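Local coordinates for OxsB protein (Bacillus megaterium, PDB 5UL3) that catalyses the oxidative ring contraction of dAMP to an oxetane aldehyde in oxetanocin A biosynthesis, using cobalamin, a [4Fe-4S] cluster and S-adenosylmethionine, at residues A[179-184]-A[207-212]; A[192-197]-A[229-234]; A[395-400]-A[430-435]; A[426-431]-A[465-470]. All blocks are in the same frame, centred on the assembly; numbering follows the deposited sequence.

Contact 1: A[179-184]-A[207-212]; sequences DIIGLS and GDLSSI
Two backbone hydrogen bonds tie Asp179 and Ile181 to Ile212, one residue of the second segment serving two of the first. Ile212 gives its N-H to the carbonyl of Asp179, with 2.9 Å from Ile212 N to Asp179 O, and its own carbonyl takes the N-H of Ile181, with 2.8 Å from Ile181 N to Ile212 O. That is the ladder of a parallel pair, and Ile180, between the two bonded residues, is the bridge partner of Ile212. Both carbonyl oxygens have a second, weaker donor: Ser211 CA lies 3.2 Å from Asp179 O, and Ile180 CA comes equally near to Ile212 O.

Side-chain packing flanks the ladder. Ile180 and Ile212 run side by side on one face of the sheet, where Ile180 CG1 meets Ile212 CB at 4.1 Å and helix 242-252 packs over both. Ile181 belongs to the other face. With CG1 placed beside its own backbone N (chi1 -62°), it swings CD1 back over the incoming loop, 3.6 Å from Ser211 OG and 4.2 Å from Leu209 CD1. Leu173 of helix 166-176 touches both Ile181 and Leu209 there.

Two polar side chains bond just beyond the segments. The Ser211 hydroxyl bonds to the carbonyl of Pro178, while Asp179 OD2 accepts the backbone N-H of Thr119.

Strand 180-184, helix 190-205 and strand 212-216 make a beta-alpha-beta unit of the Rossmann fold that houses cobalamin, and Ser184, at the far end of the first strand, hydrogen-bonds the cofactor through OG.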
# COMPACT_ATOMS: atom_id res chain seq x y z
N ASP A 179 -25.77 10.31 -7.94
CA ASP A 179 -26.53 9.18 -8.47
C ASP A 179 -25.97 7.84 -8.05
O ASP A 179 -26.71 6.85 -7.99
CB ASP A 179 -26.57 9.26 -9.99
CG ASP A 179 -27.11 10.57 -10.47
OD1 ASP A 179 -28.20 10.95 -9.98
OD2 ASP A 179 -26.43 11.27 -11.24
N ILE A 180 -24.67 7.77 -7.77
CA ILE A 180 -24.01 6.56 -7.29
C ILE A 180 -23.13 6.97 -6.12
O ILE A 180 -22.40 7.96 -6.22
CB ILE A 180 -23.15 5.90 -8.38
CG1 ILE A 180 -24.02 5.47 -9.58
CG2 ILE A 180 -22.44 4.64 -7.81
CD1 ILE A 180 -23.20 5.14 -10.83
N ILE A 181 -23.21 6.23 -5.02
CA ILE A 181 -22.34 6.46 -3.88
C ILE A 181 -21.49 5.21 -3.70
O ILE A 181 -22.02 4.10 -3.69
CB ILE A 181 -23.13 6.76 -2.59
CG1 ILE A 181 -23.96 8.04 -2.77
CG2 ILE A 181 -22.18 6.89 -1.40
CD1 ILE A 181 -24.97 8.26 -1.65
N GLY A 182 -20.19 5.39 -3.58
CA GLY A 182 -19.29 4.27 -3.35
C GLY A 182 -18.42 4.49 -2.13
O GLY A 182 -17.86 5.56 -1.94
N LEU A 183 -18.30 3.44 -1.31
CA LEU A 183 -17.39 3.44 -0.18
C LEU A 183 -16.27 2.44 -0.42
O LEU A 183 -16.52 1.29 -0.80
CB LEU A 183 -18.11 3.06 1.13
CG LEU A 183 -19.45 3.71 1.46
CD1 LEU A 183 -19.89 3.24 2.86
CD2 LEU A 183 -19.35 5.24 1.38
N SER A 184 -15.03 2.87 -0.17
CA SER A 184 -13.88 1.97 -0.14
C SER A 184 -13.70 1.48 1.29
O SER A 184 -13.45 2.29 2.20
CB SER A 184 -12.64 2.69 -0.65
OG SER A 184 -11.56 1.79 -0.87
N GLY A 207 -36.19 10.11 1.61
CA GLY A 207 -36.30 10.93 0.42
C GLY A 207 -35.28 12.04 0.30
O GLY A 207 -35.47 12.94 -0.52
N ASP A 208 -34.20 12.01 1.08
CA ASP A 208 -33.15 13.03 0.99
C ASP A 208 -32.06 12.67 -0.01
O ASP A 208 -31.32 13.57 -0.44
CB ASP A 208 -32.50 13.24 2.36
CG ASP A 208 -33.49 13.73 3.40
OD1 ASP A 208 -34.38 14.54 3.03
OD2 ASP A 208 -33.38 13.32 4.57
N LEU A 209 -31.93 11.39 -0.35
CA LEU A 209 -30.95 10.89 -1.31
C LEU A 209 -31.64 9.85 -2.19
O LEU A 209 -32.55 9.16 -1.74
CB LEU A 209 -29.74 10.19 -0.64
CG LEU A 209 -28.74 10.98 0.22
CD1 LEU A 209 -27.80 10.02 0.97
CD2 LEU A 209 -27.96 11.97 -0.63
N SER A 210 -31.17 9.72 -3.43
CA SER A 210 -31.58 8.60 -4.27
C SER A 210 -30.36 8.18 -5.08
O SER A 210 -29.94 8.90 -5.99
CB SER A 210 -32.76 8.96 -5.16
OG SER A 210 -33.91 9.26 -4.37
N SER A 211 -29.79 7.03 -4.74
CA SER A 211 -28.52 6.61 -5.31
C SER A 211 -28.42 5.10 -5.35
O SER A 211 -28.92 4.39 -4.47
CB SER A 211 -27.34 7.17 -4.49
OG SER A 211 -27.45 8.56 -4.24
N ILE A 212 -27.75 4.62 -6.40
CA ILE A 212 -27.14 3.29 -6.36
C ILE A 212 -26.01 3.31 -5.35
O ILE A 212 -25.14 4.20 -5.39
CB ILE A 212 -26.61 2.92 -7.75
CG1 ILE A 212 -27.74 2.90 -8.78
CG2 ILE A 212 -25.86 1.56 -7.70
CD1 ILE A 212 -27.22 2.75 -10.21

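Contact 2: A[192-197]-A[229-234]; sequences LAFEIL and ERYPSL. With EDO (1,2-ethanediol), chain U.
Tyr231 turns its ring onto the helix segment 192-197 by setting CG beside its own backbone N (chi1 -42°), and Arg230 reaches the same helix by stretching out from a CG that lies opposite the backbone N. The phenol meets two residues about one helical turn apart, Phe194 at its edge and Leu197 over a face. Against Phe194 it makes a T-shaped pair: the CE2 edge of Tyr231 points at the face of the Phe194 ring, with centroids 5.3 Å apart and planes at 86°. Leu197 CB stands 3.9 Å from the centroid of the Tyr231 ring in a CH-pi contact, while Leu197 CD1 sits 3.7 Å from Tyr231 CE2.

This contact belongs to the cobalamin-housing Rossmann domain, where helix 190-205 packs against the turn leading from helix 224-230 to strand 235-237. Tyr231 and Leu234 are the ends of that type I beta turn, and Leu234 CD2 adds an apolar touch to Leu197 CD1 at 4.3 Å.

Nearer the surface, Arg230 CD rests 3.5 Å from Phe194 CD2, with the guanidinium nearly parallel to the ring (11°). Asp198, which follows Leu197 in the helix, holds both Arg230 and Tyr231: a salt bridge to Arg230 NH2 and a hydrogen bond with Tyr231 OH. A 1,2-ethanediol, probably from the crystallisation liquor, lies against the turn; its O2 accepts from Ser233 N at 3.1 Å and shares a hydrogen bond with Ser233 OG at 2.8 Å.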
# COMPACT_ATOMS: atom_id res chain seq x y z
N LEU A 192 -17.13 1.41 10.89
CA LEU A 192 -17.27 2.69 10.21
C LEU A 192 -18.16 2.57 8.97
O LEU A 192 -19.03 3.41 8.72
CB LEU A 192 -15.88 3.20 9.84
CG LEU A 192 -15.62 4.62 9.39
CD1 LEU A 192 -16.20 5.59 10.40
CD2 LEU A 192 -14.12 4.77 9.32
N ALA A 193 -17.92 1.54 8.16
CA ALA A 193 -18.74 1.32 6.97
C ALA A 193 -20.21 1.15 7.32
O ALA A 193 -21.08 1.72 6.67
CB ALA A 193 -18.23 0.09 6.20
N PHE A 194 -20.50 0.32 8.34
CA PHE A 194 -21.89 0.06 8.68
C PHE A 194 -22.58 1.32 9.19
O PHE A 194 -23.75 1.57 8.88
CB PHE A 194 -22.00 -1.05 9.71
CG PHE A 194 -21.99 -2.44 9.12
CD1 PHE A 194 -21.30 -2.71 7.95
CD2 PHE A 194 -22.67 -3.47 9.74
CE1 PHE A 194 -21.29 -4.00 7.41
CE2 PHE A 194 -22.67 -4.76 9.21
CZ PHE A 194 -21.98 -5.02 8.04
N GLU A 195 -21.86 2.13 9.98
CA GLU A 195 -22.43 3.40 10.45
C GLU A 195 -22.76 4.33 9.29
O GLU A 195 -23.83 4.94 9.26
CB GLU A 195 -21.45 4.09 11.41
CG GLU A 195 -21.28 3.39 12.75
CD GLU A 195 -20.46 4.22 13.73
OE1 GLU A 195 -20.45 5.46 13.59
OE2 GLU A 195 -19.83 3.62 14.64
N ILE A 196 -21.84 4.45 8.33
CA ILE A 196 -22.08 5.34 7.20
C ILE A 196 -23.19 4.79 6.32
O ILE A 196 -24.07 5.54 5.89
CB ILE A 196 -20.78 5.56 6.41
CG1 ILE A 196 -19.75 6.30 7.27
CG2 ILE A 196 -21.06 6.36 5.13
CD1 ILE A 196 -18.35 6.33 6.67
N LEU A 197 -23.17 3.47 6.05
CA LEU A 197 -24.24 2.86 5.26
C LEU A 197 -25.60 3.02 5.94
O LEU A 197 -26.60 3.31 5.28
CB LEU A 197 -23.93 1.38 5.02
CG LEU A 197 -22.82 1.16 3.97
CD1 LEU A 197 -22.32 -0.30 3.95
CD2 LEU A 197 -23.32 1.60 2.59
N GLU A 229 -26.57 -9.24 4.42
CA GLU A 229 -27.52 -9.53 5.49
C GLU A 229 -28.15 -8.26 6.02
O GLU A 229 -29.36 -8.21 6.29
CB GLU A 229 -26.80 -10.30 6.59
CG GLU A 229 -27.57 -10.50 7.87
CD GLU A 229 -26.74 -11.25 8.89
OE1 GLU A 229 -25.58 -11.58 8.58
OE2 GLU A 229 -27.25 -11.51 10.01
N ARG A 230 -27.37 -7.20 6.15
CA ARG A 230 -27.86 -5.93 6.67
C ARG A 230 -28.35 -4.99 5.58
O ARG A 230 -29.29 -4.22 5.81
CB ARG A 230 -26.76 -5.27 7.51
CG ARG A 230 -27.18 -3.98 8.20
CD ARG A 230 -26.10 -3.53 9.17
NE ARG A 230 -26.48 -2.32 9.89
CZ ARG A 230 -27.13 -2.32 11.05
NH1 ARG A 230 -27.49 -3.47 11.61
NH2 ARG A 230 -27.43 -1.17 11.65
N TYR A 231 -27.76 -5.05 4.38
CA TYR A 231 -28.14 -4.18 3.27
C TYR A 231 -28.40 -5.04 2.04
O TYR A 231 -27.50 -5.26 1.22
CB TYR A 231 -27.05 -3.15 2.97
CG TYR A 231 -26.44 -2.54 4.20
CD1 TYR A 231 -27.09 -1.53 4.90
CD2 TYR A 231 -25.21 -2.98 4.68
CE1 TYR A 231 -26.54 -0.98 6.02
CE2 TYR A 231 -24.65 -2.43 5.81
CZ TYR A 231 -25.32 -1.42 6.48
OH TYR A 231 -24.77 -0.87 7.61
N PRO A 232 -29.63 -5.55 1.89
CA PRO A 232 -29.88 -6.53 0.82
C PRO A 232 -29.73 -5.97 -0.58
O PRO A 232 -29.40 -6.73 -1.50
CB PRO A 232 -31.33 -6.98 1.08
CG PRO A 232 -31.59 -6.64 2.51
CD PRO A 232 -30.78 -5.41 2.80
N SER A 233 -29.95 -4.67 -0.79
CA SER A 233 -29.86 -4.07 -2.13
C SER A 233 -28.46 -3.58 -2.49
O SER A 233 -28.26 -3.07 -3.60
CB SER A 233 -30.87 -2.92 -2.26
OG SER A 233 -30.47 -1.80 -1.48
N LEU A 234 -27.49 -3.74 -1.59
CA LEU A 234 -26.13 -3.25 -1.81
C LEU A 234 -25.46 -4.03 -2.94
O LEU A 234 -25.67 -5.23 -3.12
CB LEU A 234 -25.33 -3.40 -0.52
CG LEU A 234 -23.91 -2.83 -0.45
CD1 LEU A 234 -23.96 -1.31 -0.59
CD2 LEU A 234 -23.25 -3.21 0.87
C1 EDO U . -30.88 -1.84 3.62
O1 EDO U . -31.39 -0.88 4.56
C2 EDO U . -31.24 -1.45 2.18
O2 EDO U . -30.73 -2.43 1.25

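Contact 3: A[395-400]-A[430-435]; sequences DFAARA and RIFIGV
Phe396 and Ala398 pair with Phe432 and Gly434 as neighbouring parallel strands of the partial TIM barrel of the radical SAM domain, linked through helix 410-426 in a beta-alpha-beta crossover. Three backbone hydrogen bonds form the ladder. Phe432 N gives to Phe396 O at 3.0 Å, Ala398 N to Phe432 O at 2.8 Å and Gly434 N to Ala398 O at 3.2 Å.

A side chain takes over where the ladder runs out at the Arg430 end. Arg430 N gives its hydrogen to Asp395 OD1 at 3.0 Å, from above the carboxylate plane (64° out of it). The Arg430 guanidinium leads away, too far from the carboxylate for a salt bridge.

Apolar contacts fall on both faces. Ala397 CB meets the Phe432 ring on one, and Ala398 CB packs against Ile433 on the other. Phe396 takes a chi1 of 62°, with CG between its backbone N and carbonyl carbon, which brings the ring over Ile431: Ile431 CG1 stands 3.9 Å from the centroid of the Phe396 ring, a CH-pi contact over the face. Phe396 N, buried here, has no partner in the model.

Beyond Ala398 the strand end turns toward the cluster. Arg399 touches the [4Fe-4S] cluster and is salt-bridged by Glu364 and Asp401. Alongside, a water spans the parting chains, accepting from Ala400 N at 2.9 Å and donating to Gly434 O at 3.0 Å.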
# COMPACT_ATOMS: atom_id res chain seq x y z
N ASP A 395 10.10 4.56 -3.02
CA ASP A 395 10.10 3.27 -2.35
C ASP A 395 9.25 2.28 -3.14
O ASP A 395 8.24 2.66 -3.73
CB ASP A 395 9.52 3.39 -0.94
CG ASP A 395 10.34 4.32 -0.03
OD1 ASP A 395 11.40 4.84 -0.44
OD2 ASP A 395 9.89 4.54 1.11
N PHE A 396 9.63 1.00 -3.12
CA PHE A 396 8.78 -0.04 -3.70
C PHE A 396 9.11 -1.37 -3.04
O PHE A 396 10.06 -1.47 -2.26
CB PHE A 396 8.92 -0.13 -5.22
CG PHE A 396 10.31 -0.49 -5.72
CD1 PHE A 396 10.68 -1.81 -5.90
CD2 PHE A 396 11.22 0.51 -6.07
CE1 PHE A 396 11.96 -2.14 -6.38
CE2 PHE A 396 12.48 0.20 -6.57
CZ PHE A 396 12.85 -1.12 -6.73
N ALA A 397 8.32 -2.40 -3.36
CA ALA A 397 8.49 -3.74 -2.81
C ALA A 397 8.93 -4.70 -3.91
O ALA A 397 8.61 -4.51 -5.09
CB ALA A 397 7.20 -4.25 -2.18
N ALA A 398 9.65 -5.75 -3.51
CA ALA A 398 10.12 -6.73 -4.49
C ALA A 398 10.37 -8.06 -3.81
O ALA A 398 10.68 -8.12 -2.61
CB ALA A 398 11.41 -6.26 -5.17
N ARG A 399 10.26 -9.15 -4.59
CA ARG A 399 10.66 -10.47 -4.11
C ARG A 399 12.17 -10.62 -4.16
O ARG A 399 12.85 -10.02 -5.01
CB ARG A 399 10.06 -11.60 -4.97
CG ARG A 399 8.65 -11.42 -5.44
CD ARG A 399 8.11 -12.73 -6.08
NE ARG A 399 8.92 -13.27 -7.16
CZ ARG A 399 8.74 -12.98 -8.45
NH1 ARG A 399 9.52 -13.53 -9.37
NH2 ARG A 399 7.78 -12.13 -8.81
N ALA A 400 12.70 -11.48 -3.29
CA ALA A 400 14.13 -11.76 -3.32
C ALA A 400 14.58 -12.25 -4.69
O ALA A 400 15.66 -11.89 -5.16
CB ALA A 400 14.52 -12.76 -2.24
N ARG A 430 13.92 3.40 0.28
CA ARG A 430 13.59 2.34 1.23
C ARG A 430 12.82 1.25 0.48
O ARG A 430 11.62 1.39 0.22
CB ARG A 430 12.79 2.88 2.41
CG ARG A 430 13.72 3.38 3.53
CD ARG A 430 13.00 4.01 4.69
NE ARG A 430 12.77 5.41 4.42
CZ ARG A 430 13.54 6.40 4.85
NH1 ARG A 430 13.24 7.65 4.53
NH2 ARG A 430 14.60 6.15 5.61
N ILE A 431 13.51 0.17 0.12
CA ILE A 431 12.92 -0.94 -0.64
C ILE A 431 12.57 -2.07 0.33
O ILE A 431 13.37 -2.41 1.23
CB ILE A 431 13.87 -1.43 -1.76
CG1 ILE A 431 13.81 -0.56 -3.03
CG2 ILE A 431 13.53 -2.84 -2.20
CD1 ILE A 431 13.26 0.84 -2.90
N PHE A 432 11.37 -2.64 0.17
CA PHE A 432 10.89 -3.74 1.00
C PHE A 432 11.10 -5.04 0.22
O PHE A 432 10.62 -5.16 -0.90
CB PHE A 432 9.40 -3.57 1.32
CG PHE A 432 8.81 -4.69 2.13
CD1 PHE A 432 8.25 -5.81 1.50
CD2 PHE A 432 8.79 -4.63 3.51
CE1 PHE A 432 7.71 -6.84 2.25
CE2 PHE A 432 8.25 -5.66 4.27
CZ PHE A 432 7.71 -6.77 3.64
N ILE A 433 11.79 -6.01 0.82
CA ILE A 433 11.98 -7.32 0.19
C ILE A 433 11.23 -8.34 1.02
O ILE A 433 11.49 -8.48 2.23
CB ILE A 433 13.46 -7.71 0.08
CG1 ILE A 433 14.29 -6.62 -0.60
CG2 ILE A 433 13.59 -9.09 -0.67
CD1 ILE A 433 14.10 -6.53 -2.08
N GLY A 434 10.29 -9.05 0.40
CA GLY A 434 9.52 -10.06 1.09
C GLY A 434 10.28 -11.35 1.34
O GLY A 434 9.93 -12.40 0.79
N VAL A 435 11.33 -11.27 2.17
CA VAL A 435 12.11 -12.46 2.54
C VAL A 435 11.22 -13.49 3.23
O VAL A 435 11.16 -14.66 2.82
CB VAL A 435 13.29 -12.04 3.44
CG1 VAL A 435 13.94 -13.23 4.10
CG2 VAL A 435 14.33 -11.24 2.64
O HOH W 1 10.92 -13.31 -1.84

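Contact 4: A[426-431]-A[465-470]; sequences AGADRI and LGINLR. With EDO (1,2-ethanediol), chain F.
Ile467 packs against Ala428 and Ile431 on the buried side of this contact, while Asn468 and Arg430 lie alongside each other on its wet side. The tight part is apolar. Ile467 CG2 sits 3.7 Å from Ile431 CG1, and Ile467 CD1 reaches Ala428 CB at 4.1 Å. The two branches separate because CG1 of Ile467 lies beside the backbone N (chi1 -69°) and carries CD1 toward Ala428, leaving CG2 to face Ile431.

Between the two sides runs the backbone, paired as parallel strands would be. Asn468 N donates to Asp429 O at 2.8 Å, and Arg470 N to Ile431 O at 2.9 Å. In the gap between these bonds, Arg430 CA brings its hydrogen to Asn468 O.

The outer side is looser and watery. Asn468 was modelled in two conformers; in the one described here it points the same way as Arg430, with guanidinium and amide planes 70° apart, and Arg430 NH2 and Asn468 ND2, both donors, make no bond to each other. In this conformer a water instead donates to Asp429 OD1 at 2.6 Å and accepts from Asn468 ND2 at 2.8 Å. Asp429 OD2 is held by His357. A 1,2-ethanediol, probably from the crystallisation liquor, sits by Asn468, and its O2 takes a weak bond from Leu469 N.

Each segment leaves its helix through a Schellman motif, at Gly427 after helix 410-426 and at Gly466 after helix 452-464. The two loops then enter adjacent barrel strands, 432-436 and 470-473, while Ile467 and Leu469 tuck against helix 452-464.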
# COMPACT_ATOMS: atom_id res chain seq x y z
N ALA A 426 18.34 6.31 -9.90
CA ALA A 426 17.17 7.15 -10.11
C ALA A 426 16.46 7.54 -8.81
O ALA A 426 15.48 8.28 -8.87
CB ALA A 426 16.18 6.45 -11.04
N GLY A 427 16.89 7.01 -7.66
CA GLY A 427 16.29 7.42 -6.41
C GLY A 427 15.63 6.35 -5.56
O GLY A 427 14.99 6.69 -4.55
N ALA A 428 15.77 5.08 -5.93
CA ALA A 428 15.25 4.01 -5.09
C ALA A 428 15.83 4.15 -3.69
O ALA A 428 17.04 4.26 -3.52
CB ALA A 428 15.59 2.64 -5.68
N ASP A 429 14.95 4.18 -2.69
CA ASP A 429 15.34 4.57 -1.34
C ASP A 429 15.10 3.45 -0.34
O ASP A 429 16.00 2.63 -0.11
CB ASP A 429 14.56 5.83 -0.94
CG ASP A 429 14.99 6.38 0.40
OD1 ASP A 429 16.14 6.12 0.82
OD2 ASP A 429 14.17 7.04 1.05
N ARG A 430 13.92 3.40 0.28
CA ARG A 430 13.59 2.34 1.23
C ARG A 430 12.82 1.25 0.48
O ARG A 430 11.62 1.39 0.22
CB ARG A 430 12.79 2.88 2.41
CG ARG A 430 13.72 3.38 3.53
CD ARG A 430 13.00 4.01 4.69
NE ARG A 430 12.77 5.41 4.42
CZ ARG A 430 13.54 6.40 4.85
NH1 ARG A 430 13.24 7.65 4.53
NH2 ARG A 430 14.60 6.15 5.61
N ILE A 431 13.51 0.17 0.12
CA ILE A 431 12.92 -0.94 -0.64
C ILE A 431 12.57 -2.07 0.33
O ILE A 431 13.37 -2.41 1.23
CB ILE A 431 13.87 -1.43 -1.76
CG1 ILE A 431 13.81 -0.56 -3.03
CG2 ILE A 431 13.53 -2.84 -2.20
CD1 ILE A 431 13.26 0.84 -2.90
N LEU A 465 24.33 -1.65 -3.50
CA LEU A 465 24.02 -0.53 -4.36
C LEU A 465 23.61 0.73 -3.60
O LEU A 465 23.27 1.73 -4.24
CB LEU A 465 22.91 -0.92 -5.34
CG LEU A 465 23.29 -2.09 -6.25
CD1 LEU A 465 22.06 -2.57 -7.03
CD2 LEU A 465 24.39 -1.66 -7.21
N GLY A 466 23.62 0.70 -2.27
CA GLY A 466 23.27 1.89 -1.49
C GLY A 466 21.78 2.08 -1.25
O GLY A 466 21.38 3.13 -0.74
N ILE A 467 20.97 1.10 -1.61
CA ILE A 467 19.54 1.14 -1.34
C ILE A 467 19.32 0.73 0.10
O ILE A 467 20.01 -0.16 0.62
CB ILE A 467 18.80 0.22 -2.34
CG1 ILE A 467 18.88 0.82 -3.74
CG2 ILE A 467 17.35 -0.00 -1.94
CD1 ILE A 467 18.53 -0.15 -4.90
N ASN A 468 18.29 1.31 0.77
CA ASN A 468 18.06 1.19 2.24
C ASN A 468 16.92 0.21 2.58
O ASN A 468 15.76 0.62 2.72
CB ASN A 468 17.79 2.58 2.81
CG ASN A 468 17.45 2.59 4.32
OD1 ASN A 468 17.58 1.60 5.02
ND2 ASN A 468 17.01 3.76 4.80
N LEU A 469 17.26 -1.05 2.83
CA LEU A 469 16.34 -2.19 2.85
C LEU A 469 15.52 -2.30 4.13
O LEU A 469 15.97 -1.94 5.22
CB LEU A 469 17.14 -3.49 2.74
CG LEU A 469 17.92 -3.66 1.48
CD1 LEU A 469 18.87 -4.86 1.63
CD2 LEU A 469 16.86 -3.92 0.44
N ARG A 470 14.33 -2.88 3.97
CA ARG A 470 13.49 -3.44 5.03
C ARG A 470 13.07 -4.82 4.55
O ARG A 470 12.87 -5.00 3.35
CB ARG A 470 12.19 -2.63 5.27
CG ARG A 470 12.21 -1.54 6.30
CD ARG A 470 10.78 -1.25 6.80
NE ARG A 470 9.76 -1.53 5.78
CZ ARG A 470 9.46 -0.71 4.78
NH1 ARG A 470 10.11 0.44 4.64
NH2 ARG A 470 8.51 -1.03 3.91
C1 EDO F . 21.46 -1.15 5.32
O1 EDO F . 22.37 -2.26 5.29
C2 EDO F . 20.24 -1.39 4.42
O2 EDO F . 19.14 -0.59 4.90
O HOH W 2 16.54 6.17 3.43
O HOH W 3 9.41 0.37 1.28

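Overall arrangement
Contacts 1 and 2 belong to the cobalamin-binding Rossmann domain, contacts 3 and 4 to the radical SAM barrel; contacts 1 and 3 have centres about 39 Å apart. Within each domain the pair is continuous. Leu183 of strand 180-184 packs on Leu197 and Ile196 of helix 190-205, joining contacts 1 and 2, while contacts 3 and 4 share Arg430 and Ile431 and line up three successive barrel strands. Contacts 1, 3 and 4 rest on parallel backbone pairing and are partly buried; contact 2 relies on aromatic and apolar side chains and is mostly buried, with Arg230 at its surface. Water bridges appear in contacts 3 and 4.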